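Local coordinates for phenazine biosynthesis protein PhzF family (PDB 1S7J) that probably acts as an isomerase, as a member of the PhzF family, which is related in fold to diaminopimelate epimerase, at residues A[58-61]-A[66-69]; A[4-9]-A[79-84]; A[9-14]-A[74-79]. One frame throughout, in Å; residues are numbered along the deposited sequence.

Contact 1: A[58-61]-A[66-69]; sequences ALRW and REID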
# COMPACT_ATOMS: atom_id res chain seq x y z
N ALA A 58 -3.66 7.40 17.65
CA ALA A 58 -3.85 5.96 17.71
C ALA A 58 -4.57 5.49 16.42
O ALA A 58 -5.68 5.93 16.13
CB ALA A 58 -4.67 5.60 18.93
N LEU A 59 -3.90 4.65 15.63
CA LEU A 59 -4.47 4.14 14.39
C LEU A 59 -5.09 2.76 14.57
O LEU A 59 -4.65 1.97 15.40
CB LEU A 59 -3.41 4.07 13.29
CG LEU A 59 -3.62 4.97 12.07
CD1 LEU A 59 -2.55 4.66 11.06
CD2 LEU A 59 -5.01 4.76 11.45
N ARG A 60 -6.05 2.47 13.69
CA ARG A 60 -6.79 1.22 13.70
C ARG A 60 -7.30 0.99 12.26
O ARG A 60 -7.91 1.89 11.68
CB ARG A 60 -7.98 1.34 14.63
CG ARG A 60 -8.29 0.14 15.44
CD ARG A 60 -7.82 0.31 16.86
NE ARG A 60 -8.86 -0.03 17.83
CZ ARG A 60 -9.35 -1.26 18.02
NH1 ARG A 60 -10.29 -1.48 18.92
NH2 ARG A 60 -8.89 -2.27 17.29
N TRP A 61 -7.00 -0.16 11.68
CA TRP A 61 -7.46 -0.45 10.32
C TRP A 61 -8.39 -1.63 10.35
O TRP A 61 -8.19 -2.59 11.11
CB TRP A 61 -6.31 -0.78 9.38
CG TRP A 61 -5.13 0.11 9.49
CD1 TRP A 61 -4.80 1.15 8.66
CD2 TRP A 61 -4.06 -0.00 10.42
NE1 TRP A 61 -3.59 1.67 9.01
CE2 TRP A 61 -3.11 0.98 10.10
CE3 TRP A 61 -3.81 -0.86 11.51
CZ2 TRP A 61 -1.92 1.14 10.81
CZ3 TRP A 61 -2.62 -0.70 12.22
CH2 TRP A 61 -1.69 0.29 11.87
N ARG A 66 -12.16 -8.23 8.71
CA ARG A 66 -11.80 -7.96 10.10
C ARG A 66 -10.60 -6.99 10.21
O ARG A 66 -10.10 -6.50 9.21
CB ARG A 66 -11.58 -9.28 10.88
CG ARG A 66 -10.16 -9.83 10.96
CD ARG A 66 -9.52 -10.34 9.68
NE ARG A 66 -9.50 -9.42 8.55
CZ ARG A 66 -8.51 -9.37 7.65
NH1 ARG A 66 -8.58 -8.53 6.62
NH2 ARG A 66 -7.43 -10.12 7.81
N GLU A 67 -10.16 -6.72 11.45
CA GLU A 67 -9.03 -5.80 11.68
C GLU A 67 -7.67 -6.36 11.26
O GLU A 67 -7.30 -7.47 11.64
CB GLU A 67 -8.97 -5.38 13.13
CG GLU A 67 -7.94 -4.32 13.41
CD GLU A 67 -8.08 -3.74 14.78
OE1 GLU A 67 -8.96 -4.23 15.55
OE2 GLU A 67 -7.34 -2.78 15.12
N ILE A 68 -6.92 -5.57 10.50
CA ILE A 68 -5.61 -5.99 10.04
C ILE A 68 -4.47 -5.33 10.86
O ILE A 68 -4.67 -4.32 11.52
CB ILE A 68 -5.45 -5.75 8.50
CG1 ILE A 68 -4.06 -6.27 7.98
CG2 ILE A 68 -5.66 -4.27 8.17
CD1 ILE A 68 -3.74 -7.74 8.28
N ASP A 69 -3.29 -5.97 10.84
CA ASP A 69 -2.11 -5.48 11.57
C ASP A 69 -1.57 -4.17 11.05
O ASP A 69 -0.96 -3.40 11.79
CB ASP A 69 -0.97 -6.51 11.50
CG ASP A 69 -1.28 -7.80 12.21
OD1 ASP A 69 -1.54 -7.77 13.44
OD2 ASP A 69 -1.26 -8.86 11.55
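Glu-67 turns CG anti to its own backbone N (chi1 -174°) and stays extended beyond it, while Arg-60 bends at chi2 and chi3 (103° at the first), and the two ends meet although neither CB is aimed at the other segment. The side chains run roughly perpendicular to each other, with guanidinium and carboxylate planes 34° apart. One nitrogen does the gripping. Arg-60 NH2 forms a salt bridge with Glu-67 OE1 at 2.6 Å, and a weak hydrogen bond links Arg-60 NH2 to Glu-67 OE2 at 2.7 Å, with OE2 at the guanidinium edge and in its plane. Glu-32 lies close to the carboxylate, so the arginine, which also makes a cation-pi contact with Trp-29, would be expected to offset that like charge.

Next to this pair the contact is apolar: Trp-61 CB rests 3.8 Å from Ile-68 CG2. Further along, Trp-61 CZ3 comes within 3.2 Å of Asp-69 O, which approaches the ring obliquely and accepts a hydrogen bond from Ser-99. The indole NE1 is bound to Thr-75 of helix 72-85. The backbone bond from Ile-68 N to Trp-61 O is weak and doubtful, because the place of Trp-61 O is uncertain. The contact lies next to the turn of the beta hairpin formed by the successive strands 56-62 and 67-68, where the Ile-68 side chain is about 5 Å from that of Glu-46, the predicted active-site residue.

Contact 2: A[4-9]-A[79-84]; sequences PYYIVD and AFVLFN
Val-81 CG1 is the methyl that meets the strand, lying 3.9 Å from Val-8 CG1 and 4.1 Å from Tyr-6 CB. It is thus set against two residues whose CB atoms both point toward the helix. Val-81 CB stands 4.2 Å above one face of the Tyr-6 ring, offset to the rim. Val-8 has a second neighbour in Phe-80, with Val-8 CG1 4.1 Å from Phe-80 CD2. These two side chains run antiparallel, side by side, and the ring is met obliquely. The Val-8 chi1 of 6° is nearly eclipsed, and that of Val-81 is also well away from a staggered value, so the exact placing of the methyls of both valines deserves less weight than the residue-level contacts.

The segment axes come no closer than 9.8 Å and are inclined at 119° between their N-to-C directions, a separation that the apolar side chains fill. This is the arrangement of the diaminopimelate epimerase-like fold, in which a central helix, here 72-85, is wrapped by a curled sheet that includes strand 2-10.

Beyond the first shell, Val-81 also touches Val-23 and Val-25 of strand 19-25, and Phe-80 touches Ala-250 of strand 243-259. The Tyr-6 ring meets that of Tyr-85, one residue past the helical segment. On the helix itself, Phe-80 O accepts two donors: Asn-84 N at 3.0 Å and the amide Asn-84 ND2 at 2.7 Å. The second bond is nearly straight (176° at the hydrogen) and in the plane of the amide, which also donates to Tyr-111 OH, so the Asn-84 side chain is fixed in rotation at the C-terminal end of the helix.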
# COMPACT_ATOMS: atom_id res chain seq x y z
N PRO A 4 -17.91 12.58 10.96
CA PRO A 4 -17.28 12.94 9.68
C PRO A 4 -16.37 11.82 9.14
O PRO A 4 -15.76 11.09 9.91
CB PRO A 4 -16.44 14.17 10.05
CG PRO A 4 -17.15 14.75 11.25
CD PRO A 4 -17.51 13.51 12.03
N TYR A 5 -16.32 11.68 7.81
CA TYR A 5 -15.46 10.68 7.20
C TYR A 5 -14.92 11.22 5.92
O TYR A 5 -15.40 12.24 5.41
CB TYR A 5 -16.19 9.34 6.98
CG TYR A 5 -17.28 9.36 5.95
CD1 TYR A 5 -16.98 9.28 4.59
CD2 TYR A 5 -18.61 9.49 6.32
CE1 TYR A 5 -17.99 9.33 3.63
CE2 TYR A 5 -19.62 9.53 5.39
CZ TYR A 5 -19.30 9.45 4.04
OH TYR A 5 -20.31 9.50 3.11
N TYR A 6 -13.87 10.58 5.40
CA TYR A 6 -13.24 10.99 4.16
C TYR A 6 -12.90 9.76 3.36
O TYR A 6 -12.68 8.70 3.91
CB TYR A 6 -11.95 11.79 4.46
CG TYR A 6 -12.17 13.05 5.29
CD1 TYR A 6 -12.51 12.97 6.64
CD2 TYR A 6 -12.07 14.32 4.71
CE1 TYR A 6 -12.76 14.12 7.40
CE2 TYR A 6 -12.31 15.47 5.45
CZ TYR A 6 -12.66 15.37 6.79
OH TYR A 6 -12.92 16.50 7.50
N ILE A 7 -12.96 9.88 2.04
CA ILE A 7 -12.64 8.78 1.15
C ILE A 7 -11.54 9.33 0.30
O ILE A 7 -11.76 10.27 -0.46
CB ILE A 7 -13.82 8.40 0.23
CG1 ILE A 7 -15.08 8.10 1.04
CG2 ILE A 7 -13.44 7.22 -0.63
CD1 ILE A 7 -14.94 6.94 1.96
N VAL A 8 -10.34 8.80 0.45
CA VAL A 8 -9.23 9.28 -0.33
C VAL A 8 -8.53 8.21 -1.13
O VAL A 8 -8.48 7.04 -0.72
CB VAL A 8 -8.21 10.08 0.55
CG1 VAL A 8 -8.60 10.01 2.02
CG2 VAL A 8 -6.79 9.62 0.34
N ASP A 9 -8.09 8.58 -2.31
CA ASP A 9 -7.37 7.68 -3.19
C ASP A 9 -5.88 7.96 -2.93
O ASP A 9 -5.34 8.99 -3.35
CB ASP A 9 -7.72 7.96 -4.65
CG ASP A 9 -9.20 7.74 -4.95
OD1 ASP A 9 -9.71 8.35 -5.91
OD2 ASP A 9 -9.85 6.95 -4.23
N ALA A 79 -3.18 10.21 7.24
CA ALA A 79 -2.25 11.30 7.41
C ALA A 79 -2.74 12.48 6.58
O ALA A 79 -2.83 13.62 7.07
CB ALA A 79 -0.85 10.87 6.94
N PHE A 80 -3.04 12.20 5.32
CA PHE A 80 -3.53 13.19 4.39
C PHE A 80 -4.69 14.01 4.94
O PHE A 80 -4.68 15.23 4.84
CB PHE A 80 -3.95 12.50 3.09
CG PHE A 80 -4.73 13.37 2.14
CD1 PHE A 80 -4.09 14.20 1.25
CD2 PHE A 80 -6.13 13.32 2.13
CE1 PHE A 80 -4.82 14.98 0.36
CE2 PHE A 80 -6.86 14.09 1.25
CZ PHE A 80 -6.21 14.92 0.36
N VAL A 81 -5.68 13.35 5.54
CA VAL A 81 -6.82 14.09 6.08
C VAL A 81 -6.51 14.86 7.35
O VAL A 81 -7.19 15.84 7.65
CB VAL A 81 -8.05 13.20 6.27
CG1 VAL A 81 -7.99 12.01 5.36
CG2 VAL A 81 -8.27 12.83 7.70
N LEU A 82 -5.56 14.37 8.15
CA LEU A 82 -5.19 15.08 9.37
C LEU A 82 -4.43 16.34 8.98
O LEU A 82 -4.68 17.43 9.51
CB LEU A 82 -4.35 14.20 10.30
CG LEU A 82 -5.13 13.17 11.12
CD1 LEU A 82 -4.18 12.26 11.85
CD2 LEU A 82 -6.07 13.85 12.10
N PHE A 83 -3.53 16.20 8.02
CA PHE A 83 -2.73 17.31 7.54
C PHE A 83 -3.55 18.40 6.84
O PHE A 83 -3.27 19.59 7.00
CB PHE A 83 -1.66 16.83 6.54
CG PHE A 83 -0.42 16.26 7.19
CD1 PHE A 83 -0.04 14.93 6.96
CD2 PHE A 83 0.39 17.06 7.99
CE1 PHE A 83 1.14 14.41 7.52
CE2 PHE A 83 1.57 16.55 8.57
CZ PHE A 83 1.94 15.22 8.33
N ASN A 84 -4.54 17.98 6.06
CA ASN A 84 -5.36 18.92 5.32
C ASN A 84 -6.66 19.37 5.94
O ASN A 84 -7.19 20.40 5.55
CB ASN A 84 -5.62 18.38 3.91
CG ASN A 84 -4.37 18.25 3.09
OD1 ASN A 84 -3.98 19.17 2.41
ND2 ASN A 84 -3.71 17.11 3.20

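Contact 3: A[9-14]-A[74-79]; sequences DAFAEE and ATLATA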
# COMPACT_ATOMS: atom_id res chain seq x y z
N ASP A 9 -8.09 8.58 -2.31
CA ASP A 9 -7.37 7.68 -3.19
C ASP A 9 -5.88 7.96 -2.93
O ASP A 9 -5.34 8.99 -3.35
CB ASP A 9 -7.72 7.96 -4.65
CG ASP A 9 -9.20 7.74 -4.95
OD1 ASP A 9 -9.71 8.35 -5.91
OD2 ASP A 9 -9.85 6.95 -4.23
N ALA A 10 -5.25 7.09 -2.15
CA ALA A 10 -3.84 7.23 -1.81
C ALA A 10 -2.96 6.87 -3.00
O ALA A 10 -3.22 5.91 -3.71
CB ALA A 10 -3.51 6.36 -0.62
N PHE A 11 -1.90 7.65 -3.19
CA PHE A 11 -0.95 7.48 -4.30
C PHE A 11 -1.55 7.85 -5.62
O PHE A 11 -1.09 7.39 -6.68
CB PHE A 11 -0.41 6.04 -4.34
CG PHE A 11 0.42 5.66 -3.14
CD1 PHE A 11 -0.14 4.95 -2.09
CD2 PHE A 11 1.77 6.03 -3.06
CE1 PHE A 11 0.61 4.60 -0.99
CE2 PHE A 11 2.53 5.69 -1.96
CZ PHE A 11 1.96 4.98 -0.92
N ALA A 12 -2.57 8.71 -5.59
CA ALA A 12 -3.25 9.15 -6.79
C ALA A 12 -3.21 10.65 -6.95
O ALA A 12 -3.34 11.38 -5.98
CB ALA A 12 -4.68 8.69 -6.76
N GLU A 13 -3.06 11.11 -8.18
CA GLU A 13 -3.01 12.52 -8.53
C GLU A 13 -4.45 13.03 -8.81
O GLU A 13 -4.75 14.22 -8.70
CB GLU A 13 -2.10 12.69 -9.77
CG GLU A 13 -1.19 13.91 -9.78
CD GLU A 13 -0.42 14.08 -11.10
OE1 GLU A 13 0.34 15.07 -11.20
OE2 GLU A 13 -0.57 13.24 -12.02
N GLU A 14 -5.30 12.09 -9.24
CA GLU A 14 -6.70 12.37 -9.59
C GLU A 14 -7.56 11.21 -9.07
O GLU A 14 -7.04 10.12 -8.80
CB GLU A 14 -6.86 12.49 -11.11
CG GLU A 14 -6.47 11.21 -11.87
CD GLU A 14 -6.80 11.28 -13.35
OE1 GLU A 14 -6.09 11.99 -14.10
OE2 GLU A 14 -7.76 10.59 -13.78
N ALA A 74 -3.66 3.25 3.62
CA ALA A 74 -4.65 3.74 4.57
C ALA A 74 -4.02 4.61 5.63
O ALA A 74 -4.72 5.38 6.31
CB ALA A 74 -5.38 2.56 5.22
N THR A 75 -2.73 4.44 5.85
CA THR A 75 -2.02 5.23 6.82
C THR A 75 -1.73 6.57 6.16
O THR A 75 -1.90 7.63 6.78
CB THR A 75 -0.71 4.52 7.28
OG1 THR A 75 -1.05 3.42 8.12
CG2 THR A 75 0.18 5.45 8.07
N LEU A 76 -1.34 6.53 4.90
CA LEU A 76 -1.06 7.72 4.14
C LEU A 76 -2.33 8.54 4.05
O LEU A 76 -2.30 9.76 4.17
CB LEU A 76 -0.57 7.33 2.74
CG LEU A 76 -0.12 8.42 1.76
CD1 LEU A 76 0.79 7.82 0.73
CD2 LEU A 76 -1.32 9.10 1.10
N ALA A 77 -3.45 7.84 3.83
CA ALA A 77 -4.75 8.47 3.72
C ALA A 77 -5.11 9.18 5.00
O ALA A 77 -5.53 10.33 4.97
CB ALA A 77 -5.81 7.43 3.35
N THR A 78 -4.97 8.48 6.13
CA THR A 78 -5.28 9.05 7.44
C THR A 78 -4.42 10.26 7.70
O THR A 78 -4.85 11.20 8.37
CB THR A 78 -5.05 8.07 8.54
OG1 THR A 78 -5.89 6.94 8.35
CG2 THR A 78 -5.37 8.69 9.88
N ALA A 79 -3.18 10.21 7.24
CA ALA A 79 -2.25 11.30 7.41
C ALA A 79 -2.74 12.48 6.58
O ALA A 79 -2.83 13.62 7.07
CB ALA A 79 -0.85 10.87 6.94
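The Phe-11 ring receives Leu-76 CD1 on one face: the methyl stands 3.5 Å above the plane and shifted toward the rim. Measured to the ring centroid, Leu-76 CD1 is 3.7 Å away and 22° off the normal, which identifies a CH-pi contact. The displacement is toward the far end of the phenyl, since the nearest carbon is Phe-11 CZ, 3.5 Å from Leu-76 CD1.

Leu-76 carries nearly all of the helical side of the contact, with CG anti to its backbone N (chi1 -176°), and its two branches divide the work. While CD1 sits over one face of the ring, Leu-76 CD2 sits 3.9 Å from Ala-10 CB. The small side chains let the backbones approach closely: Ala-10 CA and Ala-77 CA are 5.7 Å apart.

Phe-11 reaches this place from the third position of a type II beta turn, Asp-9 to Ala-12, where its phi is positive (71°). The turn swings the chain off the end of strand 2-10, and the ring end comes nearer to the helix although its CB does not aim there. Phe-11 also touches Val-202.

Backbone bonds tie Ala-10 to Asn-19 and Phe-11 to Thr-249, anchoring the strand end between its two neighbours. Elsewhere around helix 72-85, Ala-77 and Thr-78 pack on Val-23 of strand 19-25, and Thr-78 also on Ala-48 and Thr-50 of strand 47-53.

How the contacts relate
From the N terminus, strand 2-10 opens both long loops. Contact 2 closes the outer one, from 4-9 to 79-84; contact 3, from 9-14 to 74-79, is nested within it, and contact 1 closes a short hairpin loop inside both. None of the three crosses another. Contacts 2 and 3 adjoin along the same strand and helix, share Asp-9 and Ala-79, and touch where Val-8 CG2 lies 3.9 Å from Ala-77 CB. Contact 1 touches contact 3 alone, where Thr-75 and Thr-78 of helix 72-85, the next element after strand 67-68, meet Leu-59; its nearest atoms stay about 7 Å from contact 2. The helix is thereby tied to strand 2-10 and to strand 56-62.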